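Local coordinates for protein carbohydrate oxidase (Microdochium nivale, PDB 3RJ8) that oxidises the C1 hydroxyl of mono-, oligo- and polysaccharides to the lactone with its FAD cofactor, passing the electrons to molecular oxygen to give hydrogen peroxide, at residues Ser149-Gly154 with Glu244-Ile249; Phe214-Asn219 with Tyr285-Thr290; Ala232-Ala237 with Lys382-Gln387. All blocks are in the same frame, centred on the assembly; numbering follows the deposited sequence.

Interaction 1. Residues Ser149-Gly154 with Glu244-Ile249; sequences SSHMHG and EVNFRI
The carboxamide of Asn246 reaches from the start of strand 245-251 to the short helix 150-153 and puts its OD1 against the backbone of the helix's single turn. Met152 N donates to Asn246 OD1 at 2.9 Å with an N-H...O angle of 153°. The donor lies 23° out of the carbonyl plane of Asn246. Asn246 ND2 bonds instead to Leu262 O of strand 258-263, and the two bonds fix the rotation of the group. With an alanine here, Met152 N is likely to lose its acceptor and Leu262 O the side-chain donor, and a gap would probably open beside His151 CB. The imidazole of His151 lies with one face over a carbonyl, ND1 standing 2.9 Å from Val245 O at an angle too poor for a hydrogen bond; ND1 is bonded instead to Arg243 O. CG of His151 is anti to the backbone N (chi1 -157°), which carries the ring down over the strand. Farther out, Met152 bends at chi2 and lays SD 3.9 Å from Glu244 CA, the two side chains crossing obliquely. A single buried amide thus bonds to both helix and sheet, its oxygen used by the helix and its nitrogen by strand 258-263, linking the FAD-binding part to the sheet.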
ATOM      1  N   SER A 149       2.670   0.578  12.615  1.00 11.47           N
ATOM      2  CA  SER A 149       4.001   0.807  13.159  1.00 11.76           C
ATOM      3  C   SER A 149       4.752   1.943  12.448  1.00 12.12           C
ATOM      4  O   SER A 149       5.898   2.248  12.783  1.00 12.99           O
ATOM      5  CB  SER A 149       4.817  -0.484  13.140  1.00 11.43           C
ATOM      6  OG  SER A 149       4.344  -1.372  14.124  1.00 11.70           O
ATOM      7  N   SER A 150       4.112   2.586  11.481  1.00 12.09           N
ATOM      8  CA  SER A 150       4.839   3.526  10.629  1.00 11.52           C
ATOM      9  C   SER A 150       5.257   4.790  11.363  1.00 11.40           C
ATOM     10  O   SER A 150       6.344   5.326  11.107  1.00 10.60           O
ATOM     11  CB  SER A 150       4.072   3.837   9.354  1.00 11.37           C
ATOM     12  OG  SER A 150       3.901   2.666   8.591  1.00 11.69           O
ATOM     13  N   HIS A 151       4.408   5.253  12.283  1.00 11.30           N
ATOM     14  CA  HIS A 151       4.776   6.391  13.129  1.00 11.39           C
ATOM     15  C   HIS A 151       6.040   6.075  13.953  1.00 11.19           C
ATOM     16  O   HIS A 151       6.950   6.888  14.043  1.00 10.96           O
ATOM     17  CB  HIS A 151       3.611   6.782  14.032  1.00 11.08           C
ATOM     18  CG  HIS A 151       3.675   8.191  14.520  1.00 11.24           C
ATOM     19  ND1 HIS A 151       4.322   8.547  15.687  1.00 11.21           N
ATOM     20  CD2 HIS A 151       3.160   9.335  14.007  1.00 11.29           C
ATOM     21  CE1 HIS A 151       4.197   9.850  15.873  1.00 11.43           C
ATOM     22  NE2 HIS A 151       3.505  10.353  14.864  1.00 11.62           N
ATOM     23  N   MET A 152       6.084   4.876  14.523  1.00 11.71           N
ATOM     24  CA  MET A 152       7.228   4.394  15.289  1.00 12.26           C
ATOM     25  C   MET A 152       8.456   4.039  14.440  1.00 11.42           C
ATOM     26  O   MET A 152       9.574   4.364  14.814  1.00 11.36           O
ATOM     27  CB  MET A 152       6.809   3.165  16.117  1.00 13.53           C
ATOM     28  CG  MET A 152       7.883   2.598  17.029  1.00 14.87           C
ATOM     29  SD  MET A 152       8.420   3.749  18.326  1.00 17.76           S
ATOM     30  CE  MET A 152       9.609   2.713  19.197  1.00 16.26           C
ATOM     31  N   HIS A 153       8.244   3.364  13.311  1.00 10.66           N
ATOM     32  CA  HIS A 153       9.336   2.685  12.604  1.00  9.84           C
ATOM     33  C   HIS A 153       9.386   2.955  11.099  1.00  9.35           C
ATOM     34  O   HIS A 153      10.208   2.384  10.398  1.00  9.54           O
ATOM     35  CB  HIS A 153       9.270   1.174  12.856  1.00  9.43           C
ATOM     36  CG  HIS A 153       9.833   0.748  14.176  1.00  9.84           C
ATOM     37  ND1 HIS A 153      11.161   0.916  14.511  1.00 10.00           N
ATOM     38  CD2 HIS A 153       9.251   0.142  15.240  1.00  9.77           C
ATOM     39  CE1 HIS A 153      11.369   0.443  15.729  1.00 10.11           C
ATOM     40  NE2 HIS A 153      10.225  -0.026  16.194  1.00  9.86           N
ATOM     41  N   GLY A 154       8.507   3.803  10.594  1.00  8.86           N
ATOM     42  CA  GLY A 154       8.548   4.162   9.177  1.00  8.90           C
ATOM     43  C   GLY A 154       7.773   3.246   8.243  1.00  8.65           C
ATOM     44  O   GLY A 154       7.087   2.309   8.678  1.00  8.17           O
ATOM     45  N   GLU A 244       6.071   6.849  19.730  1.00 12.44           N
ATOM     46  CA  GLU A 244       5.505   5.536  20.100  1.00 12.82           C
ATOM     47  C   GLU A 244       4.021   5.319  19.738  1.00 12.15           C
ATOM     48  O   GLU A 244       3.530   4.189  19.819  1.00 12.03           O
ATOM     49  CB  GLU A 244       5.699   5.269  21.606  1.00 13.53           C
ATOM     50  CG  GLU A 244       7.130   4.974  22.050  1.00 14.17           C
ATOM     51  CD  GLU A 244       8.014   6.205  22.058  1.00 14.99           C
ATOM     52  OE1 GLU A 244       7.490   7.345  22.037  1.00 14.88           O
ATOM     53  OE2 GLU A 244       9.250   6.029  22.067  1.00 16.47           O
ATOM     54  N   VAL A 245       3.306   6.378  19.368  1.00 11.53           N
ATOM     55  CA  VAL A 245       1.877   6.231  19.073  1.00 11.36           C
ATOM     56  C   VAL A 245       1.596   6.195  17.570  1.00 10.74           C
ATOM     57  O   VAL A 245       2.054   7.049  16.825  1.00 10.64           O
ATOM     58  CB  VAL A 245       0.995   7.272  19.829  1.00 11.53           C
ATOM     59  CG1 VAL A 245       1.215   8.682  19.303  1.00 12.15           C
ATOM     60  CG2 VAL A 245      -0.467   6.908  19.724  1.00 11.66           C
ATOM     61  N   ASN A 246       0.863   5.174  17.137  1.00 10.49           N
ATOM     62  CA  ASN A 246       0.441   5.058  15.747  1.00 10.25           C
ATOM     63  C   ASN A 246      -1.070   4.935  15.709  1.00 10.32           C
ATOM     64  O   ASN A 246      -1.637   4.045  16.347  1.00 10.88           O
ATOM     65  CB  ASN A 246       1.061   3.829  15.082  1.00 10.20           C
ATOM     66  CG  ASN A 246       2.512   3.604  15.472  1.00 10.24           C
ATOM     67  OD1 ASN A 246       3.414   3.826  14.659  1.00 10.35           O
ATOM     68  ND2 ASN A 246       2.745   3.150  16.710  1.00  9.74           N
ATOM     69  N   PHE A 247      -1.739   5.809  14.972  1.00  9.88           N
ATOM     70  CA  PHE A 247      -3.192   5.772  14.983  1.00  9.61           C
ATOM     71  C   PHE A 247      -3.873   6.423  13.785  1.00 10.05           C
ATOM     72  O   PHE A 247      -3.249   7.139  12.986  1.00  9.93           O
ATOM     73  CB  PHE A 247      -3.733   6.356  16.302  1.00  9.23           C
ATOM     74  CG  PHE A 247      -3.703   7.885  16.381  1.00  8.72           C
ATOM     75  CD1 PHE A 247      -4.891   8.619  16.285  1.00  8.44           C
ATOM     76  CD2 PHE A 247      -2.502   8.571  16.585  1.00  8.18           C
ATOM     77  CE1 PHE A 247      -4.879  10.019  16.382  1.00  8.30           C
ATOM     78  CE2 PHE A 247      -2.477   9.958  16.685  1.00  8.20           C
ATOM     79  CZ  PHE A 247      -3.661  10.688  16.581  1.00  8.26           C
ATOM     80  N   ARG A 248      -5.171   6.156  13.693  1.00 10.59           N
ATOM     81  CA  ARG A 248      -6.041   6.758  12.704  1.00 11.23           C
ATOM     82  C   ARG A 248      -7.451   7.001  13.245  1.00 11.39           C
ATOM     83  O   ARG A 248      -7.846   6.425  14.260  1.00 11.05           O
ATOM     84  CB  ARG A 248      -6.140   5.831  11.507  1.00 11.77           C
ATOM     85  CG  ARG A 248      -6.889   4.552  11.788  1.00 12.47           C
ATOM     86  CD  ARG A 248      -6.444   3.528  10.814  1.00 13.40           C
ATOM     87  NE  ARG A 248      -7.335   2.387  10.754  1.00 13.67           N
ATOM     88  CZ  ARG A 248      -7.062   1.299  10.049  1.00 14.17           C
ATOM     89  NH1 ARG A 248      -5.930   1.233   9.352  1.00 14.35           N
ATOM     90  NH2 ARG A 248      -7.915   0.285  10.040  1.00 14.52           N
ATOM     91  N   ILE A 249      -8.187   7.859  12.543  1.00 11.78           N
ATOM     92  CA  ILE A 249      -9.625   7.993  12.675  1.00 11.94           C
ATOM     93  C   ILE A 249     -10.200   7.165  11.538  1.00 13.22           C
ATOM     94  O   ILE A 249      -9.747   7.257  10.390  1.00 14.09           O
ATOM     95  CB  ILE A 249     -10.113   9.469  12.467  1.00 12.01           C
ATOM     96  CG1 ILE A 249      -9.373  10.441  13.388  1.00 11.69           C
ATOM     97  CG2 ILE A 249     -11.662   9.577  12.633  1.00 11.32           C
ATOM     98  CD1 ILE A 249      -9.519  11.908  12.976  1.00 11.66           C
TER

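Interaction 2. Residues Phe214-Asn219 with Tyr285-Thr290; sequences FGVTLN and YVVNPT
Thr217 and Val286 form the hydrogen-bonded pair of this antiparallel bridge: Val286 N donates to Thr217 O at 2.9 Å, straight (163°) and in the carbonyl plane, and Thr217 N returns the bond to Val286 O. Two residues along, Asn288 N binds Gly215 O at 2.8 Å. Above that ladder, the side chains of Thr217 and Asn288 cross at about a right angle, and the OG1 hydroxyl of Thr217 donates to a lone pair of Asn288 OD1 at 3.2 Å, in the plane of the amide. A water bridges Gly215 N and Asn288 O, accepting from the first and donating to the second. Gly215, lacking a side chain, lets Asn288 ND2 lie close to its backbone. The face with Val216 and Val287 is packed mainly by apolar groups. Val216 pairs with Val287 without backbone bonds, and Val216 CG1, anti to its own N (chi1 -174°), meets the Tyr285 ring at CD1, 3.7 Å away; Val287 CG2 lies at the edge of that ring, in its plane. Helix 267-278 covers this side through Trp270, Arg271 and Leu278. Strand 286-293, outermost in the sheet, is therefore held by main-chain bonds, with a polar side-chain link on one face and valine and tyrosine packing on the other.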
ATOM      1  N   PHE A 214      -5.238   0.344  21.363  1.00 12.94           N
ATOM      2  CA  PHE A 214      -6.185   1.248  21.990  1.00 12.49           C
ATOM      3  C   PHE A 214      -7.232   1.673  20.984  1.00 12.74           C
ATOM      4  O   PHE A 214      -6.981   1.640  19.773  1.00 12.88           O
ATOM      5  CB  PHE A 214      -5.470   2.477  22.590  1.00 11.56           C
ATOM      6  CG  PHE A 214      -4.696   3.294  21.594  1.00 10.77           C
ATOM      7  CD1 PHE A 214      -5.296   4.357  20.926  1.00 10.73           C
ATOM      8  CD2 PHE A 214      -3.366   3.014  21.328  1.00 10.33           C
ATOM      9  CE1 PHE A 214      -4.570   5.128  20.019  1.00 10.33           C
ATOM     10  CE2 PHE A 214      -2.646   3.783  20.412  1.00 10.09           C
ATOM     11  CZ  PHE A 214      -3.251   4.840  19.770  1.00  9.88           C
ATOM     12  N   GLY A 215      -8.394   2.071  21.497  1.00 13.20           N
ATOM     13  CA  GLY A 215      -9.462   2.651  20.686  1.00 14.33           C
ATOM     14  C   GLY A 215     -10.354   3.604  21.466  1.00 15.47           C
ATOM     15  O   GLY A 215     -10.571   3.432  22.673  1.00 17.53           O
ATOM     16  N   VAL A 216     -10.869   4.614  20.774  1.00 15.14           N
ATOM     17  CA  VAL A 216     -11.813   5.581  21.345  1.00 14.20           C
ATOM     18  C   VAL A 216     -13.000   5.722  20.397  1.00 14.00           C
ATOM     19  O   VAL A 216     -12.829   6.062  19.226  1.00 13.66           O
ATOM     20  CB  VAL A 216     -11.165   7.007  21.569  1.00 14.00           C
ATOM     21  CG1 VAL A 216     -12.120   7.943  22.295  1.00 12.95           C
ATOM     22  CG2 VAL A 216      -9.840   6.914  22.332  1.00 13.99           C
ATOM     23  N   THR A 217     -14.202   5.451  20.902  1.00 14.04           N
ATOM     24  CA  THR A 217     -15.432   5.718  20.160  1.00 13.19           C
ATOM     25  C   THR A 217     -15.716   7.213  20.287  1.00 13.68           C
ATOM     26  O   THR A 217     -15.912   7.741  21.388  1.00 14.16           O
ATOM     27  CB  THR A 217     -16.574   4.835  20.696  1.00 12.89           C
ATOM     28  OG1 THR A 217     -16.224   3.459  20.468  1.00 12.84           O
ATOM     29  CG2 THR A 217     -17.930   5.162  20.041  1.00 11.69           C
ATOM     30  N   LEU A 218     -15.695   7.898  19.154  1.00 14.25           N
ATOM     31  CA  LEU A 218     -15.666   9.362  19.140  1.00 14.35           C
ATOM     32  C   LEU A 218     -17.022  10.004  19.436  1.00 15.35           C
ATOM     33  O   LEU A 218     -17.093  11.034  20.108  1.00 14.46           O
ATOM     34  CB  LEU A 218     -15.083   9.858  17.822  1.00 13.36           C
ATOM     35  CG  LEU A 218     -13.595   9.522  17.677  1.00 13.27           C
ATOM     36  CD1 LEU A 218     -13.155   9.702  16.247  1.00 13.09           C
ATOM     37  CD2 LEU A 218     -12.735  10.380  18.617  1.00 13.28           C
ATOM     38  N   ASN A 219     -18.088   9.370  18.940  1.00 16.74           N
ATOM     39  CA  ASN A 219     -19.469   9.822  19.145  1.00 17.65           C
ATOM     40  C   ASN A 219     -19.771  11.221  18.625  1.00 18.50           C
ATOM     41  O   ASN A 219     -20.591  11.927  19.202  1.00 18.79           O
ATOM     42  CB  ASN A 219     -19.898   9.666  20.615  1.00 17.05           C
ATOM     43  CG  ASN A 219     -20.087   8.217  21.004  1.00 16.86           C
ATOM     44  OD1 ASN A 219     -20.653   7.439  20.242  1.00 18.32           O
ATOM     45  ND2 ASN A 219     -19.597   7.841  22.176  1.00 15.74           N
ATOM     46  N   TYR A 285     -16.860  11.262  23.995  1.00 18.73           N
ATOM     47  CA  TYR A 285     -16.073  10.126  23.525  1.00 18.74           C
ATOM     48  C   TYR A 285     -16.011   9.084  24.631  1.00 19.32           C
ATOM     49  O   TYR A 285     -16.159   9.419  25.804  1.00 19.02           O
ATOM     50  CB  TYR A 285     -14.654  10.568  23.145  1.00 17.74           C
ATOM     51  CG  TYR A 285     -13.834  11.079  24.316  1.00 17.64           C
ATOM     52  CD1 TYR A 285     -13.037  10.213  25.068  1.00 17.53           C
ATOM     53  CD2 TYR A 285     -13.853  12.429  24.666  1.00 17.73           C
ATOM     54  CE1 TYR A 285     -12.282  10.674  26.134  1.00 17.98           C
ATOM     55  CE2 TYR A 285     -13.109  12.904  25.738  1.00 18.20           C
ATOM     56  CZ  TYR A 285     -12.327  12.026  26.470  1.00 18.57           C
ATOM     57  OH  TYR A 285     -11.587  12.502  27.532  1.00 17.97           O
ATOM     58  N   VAL A 286     -15.806   7.827  24.250  1.00 20.27           N
ATOM     59  CA  VAL A 286     -15.618   6.738  25.205  1.00 19.92           C
ATOM     60  C   VAL A 286     -14.313   6.033  24.868  1.00 20.89           C
ATOM     61  O   VAL A 286     -14.165   5.481  23.767  1.00 20.99           O
ATOM     62  CB  VAL A 286     -16.772   5.698  25.133  1.00 19.55           C
ATOM     63  CG1 VAL A 286     -16.484   4.489  26.042  1.00 19.54           C
ATOM     64  CG2 VAL A 286     -18.099   6.331  25.483  1.00 18.61           C
ATOM     65  N   VAL A 287     -13.368   6.069  25.804  1.00 20.62           N
ATOM     66  CA  VAL A 287     -12.164   5.250  25.713  1.00 20.99           C
ATOM     67  C   VAL A 287     -12.549   3.764  25.877  1.00 22.43           C
ATOM     68  O   VAL A 287     -13.025   3.343  26.929  1.00 21.36           O
ATOM     69  CB  VAL A 287     -11.105   5.691  26.762  1.00 21.30           C
ATOM     70  CG1 VAL A 287      -9.802   4.874  26.642  1.00 19.83           C
ATOM     71  CG2 VAL A 287     -10.814   7.195  26.624  1.00 20.97           C
ATOM     72  N   ASN A 288     -12.379   2.982  24.814  1.00 24.59           N
ATOM     73  CA  ASN A 288     -12.627   1.534  24.868  1.00 23.65           C
ATOM     74  C   ASN A 288     -11.514   0.830  25.668  1.00 22.42           C
ATOM     75  O   ASN A 288     -10.453   1.415  25.883  1.00 21.12           O
ATOM     76  CB  ASN A 288     -12.720   0.968  23.448  1.00 24.63           C
ATOM     77  CG  ASN A 288     -13.703   1.729  22.566  1.00 27.76           C
ATOM     78  OD1 ASN A 288     -14.790   2.123  23.007  1.00 27.49           O
ATOM     79  ND2 ASN A 288     -13.327   1.927  21.298  1.00 29.39           N
ATOM     80  N   PRO A 289     -11.746  -0.421  26.122  1.00 22.29           N
ATOM     81  CA  PRO A 289     -10.691  -1.092  26.899  1.00 22.76           C
ATOM     82  C   PRO A 289      -9.462  -1.368  26.037  1.00 22.72           C
ATOM     83  O   PRO A 289      -9.598  -1.629  24.844  1.00 23.89           O
ATOM     84  CB  PRO A 289     -11.348  -2.420  27.301  1.00 21.73           C
ATOM     85  CG  PRO A 289     -12.811  -2.174  27.144  1.00 21.09           C
ATOM     86  CD  PRO A 289     -12.924  -1.290  25.969  1.00 20.56           C
ATOM     87  N   THR A 290      -8.274  -1.301  26.628  1.00 22.22           N
ATOM     88  CA  THR A 290      -7.046  -1.581  25.880  1.00 20.97           C
ATOM     89  C   THR A 290      -6.790  -3.083  25.786  1.00 20.82           C
ATOM     90  O   THR A 290      -7.410  -3.882  26.497  1.00 21.95           O
ATOM     91  CB  THR A 290      -5.805  -0.892  26.486  1.00 20.14           C
ATOM     92  OG1 THR A 290      -5.603  -1.360  27.823  1.00 21.15           O
ATOM     93  CG2 THR A 290      -5.944   0.627  26.486  1.00 19.80           C
TER
HETATM   94  O   HOH W   1      -8.214   1.947  24.397  1.00 20.30           O

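Interaction 3. Residues Ala232-Ala237 with Lys382-Gln387; sequences AVEDYA and KLWLIQ. With ZN (zinc ion), chain E.
This is a buried helix-on-sheet contact, in which helix 223-239 lies against the start of strand 384-392 in the eight-stranded antiparallel sheet. Three residues of the helix, Val233, Glu234 and Ala237, meet Leu383 and Trp384. The one hydrogen bond across it runs from the indole: Trp384 NE1 donates to Glu234 OE1 at 2.7 Å with an N-H...O angle of 162°. The oxygen sits at the edge of the indole, near its plane, whereas the donor comes from above the carboxylate, 45° out of the carboxylate plane. Glu234 CG is anti to the backbone N (chi1 166°), which sends the acid along the helix flank to the indole edge, with CB beside Trp384 CZ2 at 3.8 Å. The same carboxylate has further partners: OE1 accepts from Ile329 N, while OE2 takes Ser328 OG and a salt bridge from Arg238. With so many donors around it, the buried acid is probably held as the carboxylate anion. Apolar contacts complete the seam. Val233 CG1 touches the far corner of the indole at Trp384 CH2, 3.7 Å away, also near the ring plane. Ala237 CB meets Leu383 CD2 at 3.9 Å, and that methyl in turn lies over one face of the Trp384 ring, toward its rim. On the outer side of the helix, pointing away from the strand, Asp235 OD2 binds a zinc ion at 2.1 Å together with Glu231, and Asp235 OD1 forms a salt bridge with Lys330. Leu383 and Trp384 both face Leu326 of the adjacent strand, consistent with both residues reaching the helix: a helix packed on the face of a large antiparallel sheet, with a classic beta bulge where the strand begins.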
ATOM      1  N   ALA A 232      -8.719  18.863  16.539  1.00 15.31           N
ATOM      2  CA  ALA A 232      -8.018  18.435  17.746  1.00 14.54           C
ATOM      3  C   ALA A 232      -7.005  17.324  17.456  1.00 14.83           C
ATOM      4  O   ALA A 232      -5.906  17.308  18.023  1.00 15.31           O
ATOM      5  CB  ALA A 232      -9.018  17.999  18.807  1.00 13.88           C
ATOM      6  N   VAL A 233      -7.374  16.406  16.566  1.00 14.55           N
ATOM      7  CA  VAL A 233      -6.507  15.283  16.217  1.00 14.03           C
ATOM      8  C   VAL A 233      -5.335  15.725  15.346  1.00 13.95           C
ATOM      9  O   VAL A 233      -4.222  15.224  15.526  1.00 13.89           O
ATOM     10  CB  VAL A 233      -7.298  14.122  15.559  1.00 14.69           C
ATOM     11  CG1 VAL A 233      -6.354  13.107  14.900  1.00 14.24           C
ATOM     12  CG2 VAL A 233      -8.204  13.436  16.597  1.00 13.74           C
ATOM     13  N   GLU A 234      -5.571  16.661  14.422  1.00 13.61           N
ATOM     14  CA  GLU A 234      -4.477  17.217  13.626  1.00 13.70           C
ATOM     15  C   GLU A 234      -3.420  17.936  14.490  1.00 14.21           C
ATOM     16  O   GLU A 234      -2.206  17.702  14.315  1.00 14.52           O
ATOM     17  CB  GLU A 234      -4.981  18.145  12.525  1.00 13.82           C
ATOM     18  CG  GLU A 234      -3.853  18.980  11.929  1.00 14.28           C
ATOM     19  CD  GLU A 234      -4.002  19.314  10.454  1.00 15.16           C
ATOM     20  OE1 GLU A 234      -4.855  18.735   9.740  1.00 14.64           O
ATOM     21  OE2 GLU A 234      -3.228  20.181  10.002  1.00 17.15           O
ATOM     22  N   ASP A 235      -3.882  18.800  15.404  1.00 13.51           N
ATOM     23  CA  ASP A 235      -2.996  19.557  16.293  1.00 13.19           C
ATOM     24  C   ASP A 235      -2.100  18.586  17.053  1.00 12.69           C
ATOM     25  O   ASP A 235      -0.876  18.759  17.120  1.00 12.37           O
ATOM     26  CB  ASP A 235      -3.796  20.387  17.316  1.00 12.87           C
ATOM     27  CG  ASP A 235      -4.530  21.556  16.695  1.00 13.63           C
ATOM     28  OD1 ASP A 235      -4.089  22.103  15.648  1.00 13.27           O
ATOM     29  OD2 ASP A 235      -5.564  21.953  17.286  1.00 14.17           O
ATOM     30  N   TYR A 236      -2.733  17.574  17.637  1.00 11.68           N
ATOM     31  CA  TYR A 236      -2.012  16.574  18.390  1.00 12.20           C
ATOM     32  C   TYR A 236      -1.003  15.849  17.489  1.00 12.42           C
ATOM     33  O   TYR A 236       0.156  15.693  17.867  1.00 12.44           O
ATOM     34  CB  TYR A 236      -2.990  15.596  19.034  1.00 11.62           C
ATOM     35  CG  TYR A 236      -2.335  14.444  19.753  1.00 11.30           C
ATOM     36  CD1 TYR A 236      -1.901  14.576  21.081  1.00 11.62           C
ATOM     37  CD2 TYR A 236      -2.161  13.215  19.120  1.00 10.73           C
ATOM     38  CE1 TYR A 236      -1.296  13.493  21.763  1.00 11.31           C
ATOM     39  CE2 TYR A 236      -1.576  12.142  19.783  1.00 11.13           C
ATOM     40  CZ  TYR A 236      -1.141  12.281  21.104  1.00 11.11           C
ATOM     41  OH  TYR A 236      -0.562  11.216  21.750  1.00 10.59           O
ATOM     42  N   ALA A 237      -1.457  15.425  16.308  1.00 12.78           N
ATOM     43  CA  ALA A 237      -0.608  14.757  15.323  1.00 13.82           C
ATOM     44  C   ALA A 237       0.557  15.641  14.887  1.00 14.50           C
ATOM     45  O   ALA A 237       1.685  15.164  14.778  1.00 14.78           O
ATOM     46  CB  ALA A 237      -1.431  14.306  14.093  1.00 12.72           C
ATOM     47  N   LYS A 382       3.568  15.294   4.037  1.00 10.97           N
ATOM     48  CA  LYS A 382       2.108  15.184   4.181  1.00 10.75           C
ATOM     49  C   LYS A 382       1.755  14.562   5.538  1.00 10.39           C
ATOM     50  O   LYS A 382       2.263  13.493   5.871  1.00 10.26           O
ATOM     51  CB  LYS A 382       1.506  14.341   3.038  1.00 10.62           C
ATOM     52  CG  LYS A 382       1.907  14.749   1.602  1.00 10.11           C
ATOM     53  CD  LYS A 382       1.327  16.104   1.202  1.00 10.32           C
ATOM     54  CE  LYS A 382       1.465  16.420  -0.296  1.00  9.90           C
ATOM     55  NZ  LYS A 382       2.867  16.384  -0.753  1.00 10.06           N
ATOM     56  N   LEU A 383       0.898  15.238   6.310  1.00  9.96           N
ATOM     57  CA  LEU A 383       0.484  14.767   7.644  1.00  9.72           C
ATOM     58  C   LEU A 383      -0.546  13.642   7.561  1.00 10.01           C
ATOM     59  O   LEU A 383      -0.450  12.657   8.302  1.00 10.85           O
ATOM     60  CB  LEU A 383      -0.065  15.909   8.518  1.00  9.23           C
ATOM     61  CG  LEU A 383      -0.291  15.588  10.006  1.00  9.15           C
ATOM     62  CD1 LEU A 383       0.210  16.711  10.890  1.00  9.18           C
ATOM     63  CD2 LEU A 383      -1.743  15.275  10.347  1.00  9.26           C
ATOM     64  N   TRP A 384      -1.523  13.809   6.670  1.00  9.56           N
ATOM     65  CA  TRP A 384      -2.621  12.877   6.504  1.00  9.51           C
ATOM     66  C   TRP A 384      -2.451  11.952   5.294  1.00  9.43           C
ATOM     67  O   TRP A 384      -2.133  12.405   4.183  1.00 10.00           O
ATOM     68  CB  TRP A 384      -3.937  13.637   6.315  1.00  9.58           C
ATOM     69  CG  TRP A 384      -4.424  14.438   7.497  1.00  9.73           C
ATOM     70  CD1 TRP A 384      -4.476  15.800   7.592  1.00  9.68           C
ATOM     71  CD2 TRP A 384      -4.963  13.934   8.725  1.00  9.60           C
ATOM     72  NE1 TRP A 384      -5.006  16.177   8.797  1.00  9.63           N
ATOM     73  CE2 TRP A 384      -5.312  15.056   9.519  1.00  9.62           C
ATOM     74  CE3 TRP A 384      -5.172  12.649   9.240  1.00  9.50           C
ATOM     75  CZ2 TRP A 384      -5.864  14.934  10.800  1.00  9.26           C
ATOM     76  CZ3 TRP A 384      -5.718  12.526  10.522  1.00  9.47           C
ATOM     77  CH2 TRP A 384      -6.057  13.669  11.282  1.00  9.61           C
ATOM     78  N   LEU A 385      -2.665  10.661   5.526  1.00  9.12           N
ATOM     79  CA  LEU A 385      -2.954   9.690   4.463  1.00  8.93           C
ATOM     80  C   LEU A 385      -4.420   9.327   4.599  1.00  8.69           C
ATOM     81  O   LEU A 385      -4.874   8.907   5.670  1.00  9.04           O
ATOM     82  CB  LEU A 385      -2.074   8.427   4.578  1.00  8.69           C
ATOM     83  CG  LEU A 385      -2.394   7.186   3.723  1.00  8.57           C
ATOM     84  CD1 LEU A 385      -2.441   7.503   2.219  1.00  8.61           C
ATOM     85  CD2 LEU A 385      -1.374   6.115   3.989  1.00  8.50           C
ATOM     86  N   ILE A 386      -5.164   9.520   3.520  1.00  8.66           N
ATOM     87  CA  ILE A 386      -6.598   9.275   3.528  1.00  8.65           C
ATOM     88  C   ILE A 386      -6.958   8.183   2.524  1.00  8.69           C
ATOM     89  O   ILE A 386      -6.574   8.259   1.360  1.00  8.64           O
ATOM     90  CB  ILE A 386      -7.448  10.576   3.230  1.00  8.36           C
ATOM     91  CG1 ILE A 386      -7.103  11.716   4.209  1.00  8.34           C
ATOM     92  CG2 ILE A 386      -8.940  10.267   3.300  1.00  7.97           C
ATOM     93  CD1 ILE A 386      -7.867  13.038   3.958  1.00  8.07           C
ATOM     94  N   GLN A 387      -7.700   7.184   2.993  1.00  8.80           N
ATOM     95  CA  GLN A 387      -8.342   6.217   2.129  1.00  8.93           C
ATOM     96  C   GLN A 387      -9.872   6.376   2.117  1.00  9.51           C
ATOM     97  O   GLN A 387     -10.506   6.434   3.178  1.00  9.45           O
ATOM     98  CB  GLN A 387      -7.964   4.785   2.515  1.00  8.38           C
ATOM     99  CG  GLN A 387      -8.412   3.771   1.447  1.00  8.36           C
ATOM    100  CD  GLN A 387      -8.049   2.332   1.736  1.00  8.31           C
ATOM    101  OE1 GLN A 387      -8.169   1.463   0.855  1.00  8.21           O
ATOM    102  NE2 GLN A 387      -7.604   2.057   2.962  1.00  8.31           N
TER
HETATM  103 ZN    ZN E 602      -6.312  23.776  16.642  0.50 12.97          ZN

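Overall arrangement
All three contacts reach the same eight-stranded antiparallel sheet, and their segments alternate along the chain. Interactions 1 and 3, with centres 11 Å apart, meet where helix 223-239 packs on strand 245-251, Phe247 CE1 lying 3.7 Å from Val233 CG1. Interaction 2 joins interaction 1 through Phe214, whose CZ is 3.5 Å from Val245 CG2; their centres are 17 Å apart. Interactions 2 and 3 do not touch, their nearest atoms being about 6 Å apart. Interaction 1 is close to the cofactor, the Ser150 side chain lying about 7 Å from FAD, against about 14 Å for the side chain of Trp384 in interaction 3. Interaction 2 lies farther out, with the side chain of Asn219 about 7 Å from a bound N-acetylglucosamine.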